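Local structure of flocculation protein FLO11 (Saccharomyces cerevisiae, 4UYT) at residues I59-V72 against F119-Y133. The protein mediates homotypic cell-cell adhesion of yeast through its N-terminal Flo11 domain during flocculation, and takes part in substrate adhesion, invasive growth and biofilm formation. Residues are numbered along the deposited sequence; the frame is centred on the assembly and turned at random.
Sequences IDLKYLWSLKIIGV and FQIQFEYLQGSAAQY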
loop_
_atom_site.group_PDB
_atom_site.type_symbol
_atom_site.label_atom_id
_atom_site.label_comp_id
_atom_site.label_asym_id
_atom_site.label_seq_id
_atom_site.Cartn_x
_atom_site.Cartn_y
_atom_site.Cartn_z
ATOM N N ILE A 59 -10.098 12.626 -6.072
ATOM C CA ILE A 59 -11.161 12.727 -5.081
ATOM C C ILE A 59 -10.694 13.678 -3.987
ATOM O O ILE A 59 -9.695 13.452 -3.315
ATOM C CB ILE A 59 -11.538 11.358 -4.494
ATOM C CG1 ILE A 59 -12.011 10.441 -5.611
ATOM C CG2 ILE A 59 -12.583 11.517 -3.394
ATOM C CD1 ILE A 59 -12.354 9.041 -5.141
ATOM N N ASP A 60 -11.448 14.755 -3.832
ATOM C CA ASP A 60 -11.119 15.756 -2.844
ATOM C C ASP A 60 -11.062 15.181 -1.438
ATOM O O ASP A 60 -11.856 14.309 -1.072
ATOM C CB ASP A 60 -12.140 16.888 -2.868
ATOM C CG ASP A 60 -11.667 18.102 -2.092
ATOM O OD1 ASP A 60 -10.991 18.956 -2.701
ATOM O OD2 ASP A 60 -11.946 18.199 -0.877
ATOM N N LEU A 61 -10.140 15.705 -0.634
ATOM C CA LEU A 61 -9.988 15.260 0.748
ATOM C C LEU A 61 -11.287 15.344 1.568
ATOM O O LEU A 61 -11.471 14.590 2.511
ATOM C CB LEU A 61 -8.877 16.062 1.440
ATOM C CG LEU A 61 -8.464 15.596 2.845
ATOM C CD1 LEU A 61 -7.908 14.180 2.833
ATOM C CD2 LEU A 61 -7.450 16.552 3.472
ATOM N N LYS A 62 -12.189 16.255 1.208
ATOM C CA LYS A 62 -13.400 16.447 1.991
ATOM C C LYS A 62 -14.271 15.198 2.040
ATOM O O LYS A 62 -15.043 15.008 2.989
ATOM C CB LYS A 62 -14.211 17.634 1.464
ATOM C CG LYS A 62 -14.971 17.357 0.182
ATOM C CD LYS A 62 -15.521 18.630 -0.426
ATOM C CE LYS A 62 -16.384 18.317 -1.628
ATOM N NZ LYS A 62 -16.830 19.571 -2.295
ATOM N N TYR A 63 -14.154 14.336 1.034
ATOM C CA TYR A 63 -14.952 13.112 1.004
ATOM C C TYR A 63 -14.440 12.025 1.954
ATOM O O TYR A 63 -15.137 11.049 2.199
ATOM C CB TYR A 63 -14.986 12.543 -0.410
ATOM C CG TYR A 63 -15.648 13.414 -1.451
ATOM C CD1 TYR A 63 -17.034 13.512 -1.523
ATOM C CD2 TYR A 63 -14.892 14.147 -2.350
ATOM C CE1 TYR A 63 -17.646 14.307 -2.474
ATOM C CE2 TYR A 63 -15.495 14.950 -3.300
ATOM C CZ TYR A 63 -16.874 15.022 -3.356
ATOM O OH TYR A 63 -17.460 15.824 -4.304
ATOM N N LEU A 64 -13.213 12.188 2.448
ATOM C CA LEU A 64 -12.549 11.162 3.250
ATOM C C LEU A 64 -12.866 11.253 4.743
ATOM O O LEU A 64 -12.770 12.314 5.348
ATOM C CB LEU A 64 -11.046 11.270 3.049
ATOM C CG LEU A 64 -10.217 10.134 3.659
ATOM C CD1 LEU A 64 -10.437 8.826 2.912
ATOM C CD2 LEU A 64 -8.751 10.505 3.646
ATOM N N TRP A 65 -13.215 10.112 5.343
ATOM C CA TRP A 65 -13.373 10.000 6.795
ATOM C C TRP A 65 -12.120 9.383 7.445
ATOM O O TRP A 65 -11.601 9.911 8.424
ATOM C CB TRP A 65 -14.643 9.211 7.139
ATOM C CG TRP A 65 -14.858 9.025 8.595
ATOM C CD1 TRP A 65 -14.871 7.844 9.260
ATOM C CD2 TRP A 65 -15.094 10.043 9.577
ATOM N NE1 TRP A 65 -15.101 8.054 10.604
ATOM C CE2 TRP A 65 -15.235 9.398 10.824
ATOM C CE3 TRP A 65 -15.174 11.434 9.530
ATOM C CZ2 TRP A 65 -15.493 10.097 12.009
ATOM C CZ3 TRP A 65 -15.433 12.128 10.713
ATOM C CH2 TRP A 65 -15.571 11.454 11.934
ATOM N N SER A 66 -11.628 8.285 6.886
ATOM C CA SER A 66 -10.455 7.670 7.464
ATOM C C SER A 66 -9.705 6.857 6.430
ATOM O O SER A 66 -10.275 6.350 5.453
ATOM C CB SER A 66 -10.843 6.784 8.645
ATOM O OG SER A 66 -11.595 5.657 8.217
ATOM N N LEU A 67 -8.413 6.725 6.688
ATOM C CA LEU A 67 -7.503 5.997 5.811
ATOM C C LEU A 67 -6.422 5.410 6.701
ATOM O O LEU A 67 -5.788 6.129 7.473
ATOM C CB LEU A 67 -6.909 6.956 4.782
ATOM C CG LEU A 67 -5.958 6.321 3.772
ATOM C CD1 LEU A 67 -6.677 5.322 2.899
ATOM C CD2 LEU A 67 -5.309 7.397 2.922
ATOM N N LYS A 68 -6.214 4.103 6.594
ATOM C CA LYS A 68 -5.178 3.479 7.391
ATOM C C LYS A 68 -4.670 2.267 6.681
ATOM O O LYS A 68 -5.390 1.594 5.933
ATOM C CB LYS A 68 -5.662 3.122 8.777
ATOM C CG LYS A 68 -6.843 2.211 8.865
ATOM C CD LYS A 68 -7.110 1.871 10.335
ATOM C CE LYS A 68 -8.405 1.139 10.524
ATOM N NZ LYS A 68 -8.579 0.885 11.981
ATOM N N ILE A 69 -3.411 1.986 6.942
ATOM C CA ILE A 69 -2.775 0.771 6.485
ATOM C C ILE A 69 -2.972 -0.253 7.614
ATOM O O ILE A 69 -2.727 0.044 8.791
ATOM C CB ILE A 69 -1.286 0.987 6.191
ATOM C CG1 ILE A 69 -1.052 2.244 5.381
ATOM C CG2 ILE A 69 -0.727 -0.235 5.515
ATOM C CD1 ILE A 69 0.377 2.521 5.026
ATOM N N ILE A 70 -3.449 -1.437 7.259
ATOM C CA ILE A 70 -3.708 -2.486 8.225
ATOM C C ILE A 70 -3.051 -3.773 7.781
ATOM O O ILE A 70 -2.623 -3.931 6.632
ATOM C CB ILE A 70 -5.230 -2.711 8.403
ATOM C CG1 ILE A 70 -5.927 -3.099 7.086
ATOM C CG2 ILE A 70 -5.872 -1.480 9.030
ATOM C CD1 ILE A 70 -7.380 -3.475 7.245
ATOM N N GLY A 71 -2.969 -4.717 8.704
ATOM C CA GLY A 71 -2.391 -6.001 8.388
ATOM C C GLY A 71 -0.899 -5.929 8.120
ATOM O O GLY A 71 -0.381 -6.750 7.401
ATOM N N VAL A 72 -0.201 -4.962 8.733
ATOM C CA VAL A 72 1.207 -4.794 8.472
ATOM C C VAL A 72 1.999 -5.744 9.371
ATOM O O VAL A 72 1.772 -5.829 10.585
ATOM C CB VAL A 72 1.682 -3.355 8.754
ATOM C CG1 VAL A 72 3.179 -3.225 8.557
ATOM C CG2 VAL A 72 0.955 -2.388 7.831
ATOM N N PHE A 119 -0.138 -6.258 2.864
ATOM C CA PHE A 119 -0.938 -5.452 3.759
ATOM C C PHE A 119 -2.166 -4.984 2.987
ATOM O O PHE A 119 -2.316 -5.236 1.793
ATOM C CB PHE A 119 -0.111 -4.277 4.345
ATOM C CG PHE A 119 0.507 -3.381 3.292
ATOM C CD1 PHE A 119 -0.211 -2.365 2.716
ATOM C CD2 PHE A 119 1.816 -3.560 2.881
ATOM C CE1 PHE A 119 0.351 -1.555 1.732
ATOM C CE2 PHE A 119 2.395 -2.755 1.913
ATOM C CZ PHE A 119 1.643 -1.749 1.353
ATOM N N GLN A 120 -3.037 -4.274 3.694
ATOM C CA GLN A 120 -4.205 -3.675 3.083
ATOM C C GLN A 120 -4.265 -2.218 3.443
ATOM O O GLN A 120 -3.703 -1.776 4.449
ATOM C CB GLN A 120 -5.492 -4.388 3.501
ATOM C CG GLN A 120 -5.452 -5.887 3.272
ATOM C CD GLN A 120 -4.720 -6.601 4.381
ATOM O OE1 GLN A 120 -4.987 -6.358 5.553
ATOM N NE2 GLN A 120 -3.768 -7.472 4.024
ATOM N N ILE A 121 -4.967 -1.471 2.603
ATOM C CA ILE A 121 -5.253 -0.084 2.866
ATOM C C ILE A 121 -6.770 0.055 2.951
ATOM O O ILE A 121 -7.481 -0.284 1.990
ATOM C CB ILE A 121 -4.643 0.852 1.808
ATOM C CG1 ILE A 121 -3.138 0.581 1.642
ATOM C CG2 ILE A 121 -4.907 2.297 2.208
ATOM C CD1 ILE A 121 -2.447 1.509 0.670
ATOM N N GLN A 122 -7.238 0.526 4.108
ATOM C CA GLN A 122 -8.655 0.623 4.399
ATOM C C GLN A 122 -9.062 2.070 4.198
ATOM O O GLN A 122 -8.602 2.971 4.909
ATOM C CB GLN A 122 -8.909 0.167 5.831
ATOM C CG GLN A 122 -10.345 0.230 6.303
ATOM C CD GLN A 122 -10.444 -0.039 7.794
ATOM O OE1 GLN A 122 -9.996 -1.067 8.278
ATOM N NE2 GLN A 122 -10.993 0.909 8.526
ATOM N N PHE A 123 -9.972 2.260 3.236
ATOM C CA PHE A 123 -10.525 3.566 2.917
ATOM C C PHE A 123 -11.955 3.640 3.454
ATOM O O PHE A 123 -12.755 2.717 3.258
ATOM C CB PHE A 123 -10.630 3.740 1.405
ATOM C CG PHE A 123 -9.316 3.903 0.669
ATOM C CD1 PHE A 123 -8.493 2.812 0.432
ATOM C CD2 PHE A 123 -8.945 5.131 0.147
ATOM C CE1 PHE A 123 -7.306 2.968 -0.266
ATOM C CE2 PHE A 123 -7.783 5.283 -0.592
ATOM C CZ PHE A 123 -6.971 4.198 -0.809
ATOM N N GLU A 124 -12.285 4.763 4.068
ATOM C CA GLU A 124 -13.669 5.065 4.401
ATOM C C GLU A 124 -13.943 6.465 3.906
ATOM O O GLU A 124 -13.471 7.445 4.482
ATOM C CB GLU A 124 -13.931 4.988 5.915
ATOM C CG GLU A 124 -13.809 3.604 6.520
ATOM C CD GLU A 124 -14.075 3.571 8.024
ATOM O OE1 GLU A 124 -14.360 4.621 8.643
ATOM O OE2 GLU A 124 -13.984 2.469 8.599
ATOM N N TYR A 125 -14.765 6.546 2.863
ATOM C CA TYR A 125 -15.286 7.800 2.375
ATOM C C TYR A 125 -16.740 7.964 2.811
ATOM O O TYR A 125 -17.461 6.991 3.047
ATOM C CB TYR A 125 -15.247 7.829 0.852
ATOM C CG TYR A 125 -13.870 7.824 0.210
ATOM C CD1 TYR A 125 -13.184 9.017 0.008
ATOM C CD2 TYR A 125 -13.313 6.658 -0.313
ATOM C CE1 TYR A 125 -11.953 9.058 -0.638
ATOM C CE2 TYR A 125 -12.095 6.690 -0.977
ATOM C CZ TYR A 125 -11.412 7.889 -1.148
ATOM O OH TYR A 125 -10.218 7.978 -1.838
ATOM N N LEU A 126 -17.163 9.210 2.924
ATOM C CA LEU A 126 -18.574 9.533 3.153
ATOM C C LEU A 126 -19.118 9.013 4.480
ATOM O O LEU A 126 -20.323 8.814 4.609
ATOM C CB LEU A 126 -19.475 9.010 2.010
ATOM C CG LEU A 126 -19.318 9.572 0.598
ATOM C CD1 LEU A 126 -20.522 9.162 -0.237
ATOM C CD2 LEU A 126 -19.182 11.089 0.595
ATOM N N GLN A 127 -18.257 8.809 5.465
ATOM C CA GLN A 127 -18.681 8.442 6.806
ATOM C C GLN A 127 -18.454 9.632 7.704
ATOM O O GLN A 127 -17.776 10.592 7.324
ATOM C CB GLN A 127 -17.918 7.215 7.311
ATOM C CG GLN A 127 -18.211 5.938 6.529
ATOM C CD GLN A 127 -19.674 5.523 6.563
ATOM O OE1 GLN A 127 -20.203 4.982 5.589
ATOM N NE2 GLN A 127 -20.336 5.778 7.678
ATOM N N GLY A 128 -19.048 9.593 8.890
ATOM C CA GLY A 128 -18.904 10.692 9.821
ATOM C C GLY A 128 -19.330 11.989 9.161
ATOM O O GLY A 128 -20.324 12.028 8.416
ATOM N N SER A 129 -18.554 13.042 9.403
ATOM C CA SER A 129 -18.869 14.356 8.875
ATOM C C SER A 129 -18.695 14.442 7.363
ATOM O O SER A 129 -19.191 15.365 6.742
ATOM C CB SER A 129 -18.029 15.429 9.579
ATOM O OG SER A 129 -16.647 15.149 9.493
ATOM N N ALA A 130 -18.003 13.483 6.758
ATOM C CA ALA A 130 -17.872 13.482 5.294
ATOM C C ALA A 130 -19.139 13.040 4.565
ATOM O O ALA A 130 -19.264 13.243 3.358
ATOM C CB ALA A 130 -16.710 12.607 4.875
ATOM N N ALA A 131 -20.075 12.436 5.299
ATOM C CA ALA A 131 -21.345 11.998 4.724
ATOM C C ALA A 131 -22.145 13.149 4.100
ATOM O O ALA A 131 -22.950 12.932 3.194
ATOM C CB ALA A 131 -22.181 11.290 5.774
ATOM N N GLN A 132 -21.883 14.370 4.552
ATOM C CA GLN A 132 -22.565 15.537 4.010
ATOM C C GLN A 132 -22.318 15.754 2.529
ATOM O O GLN A 132 -23.105 16.436 1.878
ATOM C CB GLN A 132 -22.159 16.798 4.773
ATOM C CG GLN A 132 -20.745 17.264 4.493
ATOM C CD GLN A 132 -20.366 18.439 5.355
ATOM O OE1 GLN A 132 -20.944 19.514 5.219
ATOM N NE2 GLN A 132 -19.400 18.249 6.252
ATOM N N TYR A 133 -21.239 15.185 1.990
ATOM C CA TYR A 133 -20.889 15.383 0.577
ATOM C C TYR A 133 -21.376 14.276 -0.356
ATOM O O TYR A 133 -20.978 14.224 -1.517
ATOM C CB TYR A 133 -19.380 15.564 0.436
ATOM C CG TYR A 133 -18.846 16.668 1.302
ATOM C CD1 TYR A 133 -19.174 18.003 1.048
ATOM C CD2 TYR A 133 -18.038 16.387 2.397
ATOM C CE1 TYR A 133 -18.686 19.019 1.853
ATOM C CE2 TYR A 133 -17.547 17.397 3.203
ATOM C CZ TYR A 133 -17.871 18.707 2.930
ATOM O OH TYR A 133 -17.371 19.696 3.740
HETATM O O HOH W 1 -13.412 5.289 11.484
HETATM O O HOH W 2 -9.948 3.584 7.439
HETATM O O HOH W 3 -9.575 -1.943 10.882
HETATM O O HOH W 4 -2.035 -8.665 5.996
#
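A classic beta bulge breaks the antiparallel pairing of strand 66-70 with strand 120-125: W65 and S66 both face E124, whose carbonyl O accepts from W65 N (2.8 Å) and S66 N (3.1 Å). Regular pairing then runs from S66–E124 through K68–Q122 to I70–Q120, where the Q120 N–H...I70 O hydrogen bond is almost straight (178° at the hydrogen). The bulge turns the W65 indole to the loop after strand 120-125. A chi1 of 179°, which sets CG opposite the backbone N, carries the indole to G128, whose CA lies over one face of the six-membered ring, 3.7 Å from the centroid, while E124 OE1 reaches the ring edge at CD1 (3.3 Å), carboxylate and indole nearly coplanar. Strand 64-70 is the middle strand of a five-stranded antiparallel sheet in the fibronectin type III-like Flo11 domain, and 120-125 its neighbour. On its inner face L67 CD1 sits squarely over the F123 ring, 3.5 Å from the centroid, and L64 CD1 lies off-centre over Y125, whose hydroxyl bonds to Y32. On the other face a water links S66 OG to Q122 O. Beyond the bulge, L126 N bonds to Y63 O, and the K62 chain, extended beyond CG, runs over one face of the Y133 ring in a CH-pi contact, CG 3.9 Å from its centroid.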